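Local coordinates for HpuA (PDB 5EC6), which is an outer-membrane lipoprotein that binds haemoglobin as a receptor, probably as a step in the uptake of haem iron, at residues L110-T121 against L133-P144. Numbering follows the deposited sequence.
Sequences LDSGGKMIACCT and LKSMQFGAWMSP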
loop_
_atom_site.group_PDB
_atom_site.type_symbol
_atom_site.label_atom_id
_atom_site.label_comp_id
_atom_site.label_asym_id
_atom_site.label_seq_id
_atom_site.Cartn_x
_atom_site.Cartn_y
_atom_site.Cartn_z
ATOM N N LEU A 110 -0.183 -21.067 -1.255
ATOM C CA LEU A 110 1.125 -21.076 -1.900
ATOM C C LEU A 110 1.726 -22.484 -1.933
ATOM O O LEU A 110 1.437 -23.311 -1.080
ATOM C CB LEU A 110 2.123 -20.186 -1.154
ATOM C CG LEU A 110 1.616 -18.744 -0.905
ATOM C CD1 LEU A 110 2.650 -17.981 -0.103
ATOM C CD2 LEU A 110 1.297 -18.052 -2.234
ATOM N N ASP A 111 2.635 -22.680 -2.862
ATOM C CA ASP A 111 3.422 -23.932 -2.929
ATOM C C ASP A 111 4.011 -24.404 -1.595
ATOM O O ASP A 111 4.022 -25.608 -1.336
ATOM C CB ASP A 111 4.486 -23.869 -4.023
ATOM C CG ASP A 111 5.440 -22.684 -3.899
ATOM O OD1 ASP A 111 5.309 -21.872 -2.960
ATOM O OD2 ASP A 111 6.332 -22.602 -4.765
ATOM N N SER A 112 4.462 -23.468 -0.757
ATOM C CA SER A 112 5.072 -23.704 0.566
ATOM C C SER A 112 4.098 -24.139 1.677
ATOM O O SER A 112 4.541 -24.523 2.793
ATOM C CB SER A 112 5.727 -22.400 1.042
ATOM O OG SER A 112 4.667 -21.457 1.187
ATOM N N GLY A 113 2.806 -23.973 1.414
ATOM C CA GLY A 113 1.758 -24.096 2.395
ATOM C C GLY A 113 1.409 -22.821 3.109
ATOM O O GLY A 113 0.528 -22.779 3.986
ATOM N N GLY A 114 2.135 -21.753 2.757
ATOM C CA GLY A 114 1.741 -20.440 3.214
ATOM C C GLY A 114 0.557 -19.914 2.426
ATOM O O GLY A 114 -0.068 -20.612 1.628
ATOM N N LYS A 115 0.223 -18.640 2.669
ATOM C CA LYS A 115 -0.818 -17.975 1.886
ATOM C C LYS A 115 -0.358 -16.527 1.624
ATOM O O LYS A 115 0.455 -15.998 2.362
ATOM C CB LYS A 115 -2.174 -17.922 2.595
ATOM C CG LYS A 115 -2.674 -19.271 3.115
ATOM C CD LYS A 115 -4.017 -19.119 3.801
ATOM C CE LYS A 115 -4.510 -20.416 4.440
ATOM N NZ LYS A 115 -4.500 -21.524 3.461
ATOM N N MET A 116 -0.970 -15.923 0.616
ATOM C CA MET A 116 -0.654 -14.520 0.257
ATOM C C MET A 116 -1.855 -13.750 -0.187
ATOM O O MET A 116 -2.761 -14.234 -0.852
ATOM C CB MET A 116 0.410 -14.518 -0.831
ATOM C CG MET A 116 0.849 -13.141 -1.310
ATOM S SD MET A 116 2.062 -13.358 -2.604
ATOM C CE MET A 116 2.322 -11.661 -3.137
ATOM N N ILE A 117 -1.874 -12.457 0.153
ATOM C CA ILE A 117 -2.818 -11.552 -0.480
ATOM C C ILE A 117 -2.172 -10.155 -0.621
ATOM O O ILE A 117 -1.249 -9.792 0.151
ATOM C CB ILE A 117 -4.078 -11.445 0.372
ATOM C CG1 ILE A 117 -5.249 -10.862 -0.473
ATOM C CG2 ILE A 117 -3.812 -10.678 1.636
ATOM C CD1 ILE A 117 -6.620 -11.155 0.006
ATOM N N ALA A 118 -2.635 -9.422 -1.637
ATOM C CA ALA A 118 -2.206 -8.051 -1.905
ATOM C C ALA A 118 -3.394 -7.241 -2.399
ATOM O O ALA A 118 -4.486 -7.770 -2.666
ATOM C CB ALA A 118 -1.083 -8.037 -2.896
ATOM N N CYS A 119 -3.239 -5.928 -2.463
ATOM C CA CYS A 119 -4.360 -5.071 -2.944
ATOM C C CYS A 119 -4.829 -5.434 -4.360
ATOM O O CYS A 119 -4.007 -5.732 -5.244
ATOM C CB CYS A 119 -3.956 -3.625 -3.047
ATOM S SG CYS A 119 -5.362 -2.417 -2.924
ATOM N N CYS A 120 -6.145 -5.366 -4.591
ATOM C CA CYS A 120 -6.669 -5.465 -5.959
ATOM C C CYS A 120 -6.513 -4.131 -6.667
ATOM O O CYS A 120 -7.423 -3.291 -6.662
ATOM C CB CYS A 120 -8.140 -5.898 -5.972
ATOM S SG CYS A 120 -9.293 -4.823 -5.065
ATOM N N THR A 121 -5.359 -3.918 -7.275
ATOM C CA THR A 121 -5.086 -2.613 -7.804
ATOM C C THR A 121 -5.674 -2.495 -9.226
ATOM O O THR A 121 -5.930 -1.380 -9.674
ATOM C CB THR A 121 -3.575 -2.235 -7.688
ATOM O OG1 THR A 121 -2.797 -3.094 -8.537
ATOM C CG2 THR A 121 -3.108 -2.335 -6.224
ATOM N N LEU A 133 -3.636 2.016 -6.604
ATOM C CA LEU A 133 -2.251 2.318 -6.307
ATOM C C LEU A 133 -1.502 2.039 -7.576
ATOM O O LEU A 133 -1.898 1.108 -8.301
ATOM C CB LEU A 133 -1.777 1.403 -5.190
ATOM C CG LEU A 133 -2.570 1.540 -3.908
ATOM C CD1 LEU A 133 -2.193 0.410 -2.962
ATOM C CD2 LEU A 133 -2.293 2.833 -3.250
ATOM N N LYS A 134 -0.529 2.897 -7.909
ATOM C CA LYS A 134 0.361 2.717 -9.076
ATOM C C LYS A 134 1.818 2.591 -8.723
ATOM O O LYS A 134 2.603 2.131 -9.533
ATOM C CB LYS A 134 0.225 3.888 -10.081
ATOM C CG LYS A 134 -1.187 4.223 -10.476
ATOM C CD LYS A 134 -1.857 3.207 -11.389
ATOM C CE LYS A 134 -3.216 3.782 -11.837
ATOM N NZ LYS A 134 -4.394 2.872 -11.669
ATOM N N SER A 135 2.202 2.972 -7.508
ATOM C CA SER A 135 3.608 2.988 -7.126
ATOM C C SER A 135 3.945 2.213 -5.829
ATOM O O SER A 135 5.053 2.312 -5.301
ATOM C CB SER A 135 4.109 4.411 -6.930
ATOM O OG SER A 135 3.997 5.159 -8.142
ATOM N N MET A 136 3.013 1.400 -5.390
ATOM C CA MET A 136 3.180 0.606 -4.165
ATOM C C MET A 136 2.224 -0.553 -4.189
ATOM O O MET A 136 1.249 -0.565 -4.964
ATOM C CB MET A 136 2.998 1.485 -2.894
ATOM C CG MET A 136 1.642 2.066 -2.816
ATOM S SD MET A 136 1.289 2.711 -1.157
ATOM C CE MET A 136 1.225 1.207 -0.247
ATOM N N GLN A 137 2.426 -1.484 -3.245
ATOM C CA GLN A 137 1.508 -2.549 -2.942
ATOM C C GLN A 137 1.494 -2.726 -1.439
ATOM O O GLN A 137 2.449 -2.335 -0.755
ATOM C CB GLN A 137 1.960 -3.891 -3.562
ATOM C CG GLN A 137 1.174 -4.350 -4.775
ATOM C CD GLN A 137 -0.264 -4.747 -4.512
ATOM O OE1 GLN A 137 -0.820 -4.487 -3.480
ATOM N NE2 GLN A 137 -0.886 -5.328 -5.513
ATOM N N PHE A 138 0.409 -3.298 -0.938
ATOM C CA PHE A 138 0.373 -3.737 0.466
ATOM C C PHE A 138 -0.398 -5.024 0.553
ATOM O O PHE A 138 -1.196 -5.340 -0.339
ATOM C CB PHE A 138 -0.155 -2.632 1.422
ATOM C CG PHE A 138 -1.629 -2.361 1.334
ATOM C CD1 PHE A 138 -2.175 -1.605 0.284
ATOM C CD2 PHE A 138 -2.492 -2.839 2.297
ATOM C CE1 PHE A 138 -3.519 -1.325 0.224
ATOM C CE2 PHE A 138 -3.857 -2.614 2.202
ATOM C CZ PHE A 138 -4.369 -1.855 1.182
ATOM N N GLY A 139 -0.152 -5.758 1.630
ATOM C CA GLY A 139 -0.730 -7.073 1.764
ATOM C C GLY A 139 -0.142 -7.814 2.915
ATOM O O GLY A 139 0.298 -7.228 3.922
ATOM N N ALA A 140 -0.217 -9.154 2.821
ATOM C CA ALA A 140 0.264 -10.030 3.903
ATOM C C ALA A 140 0.672 -11.348 3.327
ATOM O O ALA A 140 0.051 -11.833 2.355
ATOM C CB ALA A 140 -0.814 -10.264 4.938
ATOM N N TRP A 141 1.673 -11.947 3.975
ATOM C CA TRP A 141 2.053 -13.324 3.732
ATOM C C TRP A 141 1.856 -14.094 5.042
ATOM O O TRP A 141 2.165 -13.592 6.133
ATOM C CB TRP A 141 3.481 -13.383 3.270
ATOM C CG TRP A 141 4.108 -14.765 3.126
ATOM C CD1 TRP A 141 4.163 -15.528 2.006
ATOM C CD2 TRP A 141 4.861 -15.474 4.140
ATOM N NE1 TRP A 141 4.878 -16.698 2.246
ATOM C CE2 TRP A 141 5.333 -16.670 3.551
ATOM C CE3 TRP A 141 5.154 -15.217 5.475
ATOM C CZ2 TRP A 141 6.091 -17.594 4.263
ATOM C CZ3 TRP A 141 5.963 -16.131 6.175
ATOM C CH2 TRP A 141 6.407 -17.298 5.558
ATOM N N MET A 142 1.336 -15.302 4.907
ATOM C CA MET A 142 1.189 -16.209 6.059
ATOM C C MET A 142 2.080 -17.418 5.841
ATOM O O MET A 142 2.043 -17.992 4.758
ATOM C CB MET A 142 -0.255 -16.624 6.224
ATOM C CG MET A 142 -0.443 -17.642 7.343
ATOM S SD MET A 142 -2.130 -18.298 7.366
ATOM C CE MET A 142 -2.718 -16.943 8.318
ATOM N N SER A 143 2.836 -17.805 6.869
ATOM C CA SER A 143 3.669 -19.022 6.794
ATOM C C SER A 143 2.811 -20.301 6.920
ATOM O O SER A 143 1.639 -20.250 7.346
ATOM C CB SER A 143 4.771 -19.037 7.851
ATOM O OG SER A 143 4.255 -19.389 9.107
ATOM N N PRO A 144 3.392 -21.436 6.474
ATOM C CA PRO A 144 2.742 -22.714 6.788
ATOM C C PRO A 144 2.499 -22.899 8.287
ATOM O O PRO A 144 1.517 -23.564 8.672
ATOM C CB PRO A 144 3.708 -23.750 6.207
ATOM C CG PRO A 144 4.925 -23.047 5.815
ATOM C CD PRO A 144 4.578 -21.609 5.626
HETATM O O HOH W 1 5.973 -19.109 0.869
HETATM O O HOH W 2 -0.618 -21.158 6.014
HETATM O O HOH W 3 -0.829 -0.910 -9.571
HETATM O O HOH W 4 -4.211 0.874 -9.800
#
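Strands 115-118 and 136-142 of HpuA pair antiparallel in a largely buried part of the β-rich fold, through two reciprocal pairs of backbone bonds, at K115-M142 and I117-A140; a fifth, C119 N to F138 O (3.0 Å), follows just past A118. M142 N to K115 O is nearly straight (175°). At the non-hydrogen-bonded pair A118-G139 the CA atoms close to 4.1 Å, an approach made easier by the glycine. The side chain of Q137 reinforces the C119 end: its chain bends at chi2 (-68°), turning the amide toward C119. There NE2 donates to C119 O at 3.2 Å, in the carbonyl plane on a lone pair, while OE1 takes a weak bond from C119 N and a sounder one, on a lone pair, from the neighbouring F138 N; this grip fixes the amide's rotation. Beside it, C119 SG lies obliquely against the F138 ring, 3.8 Å from CE1. At the other end, L110 CD1 meets the W141 indole 3.5 Å from NE1, and a water in the ring plane links NE1 to S112 OG. M116 and W141 share one face; A140 and M142, on the other, touch V184. Flanked by strands 104-109 and 148-154, the pair is typical of an antiparallel β-meander.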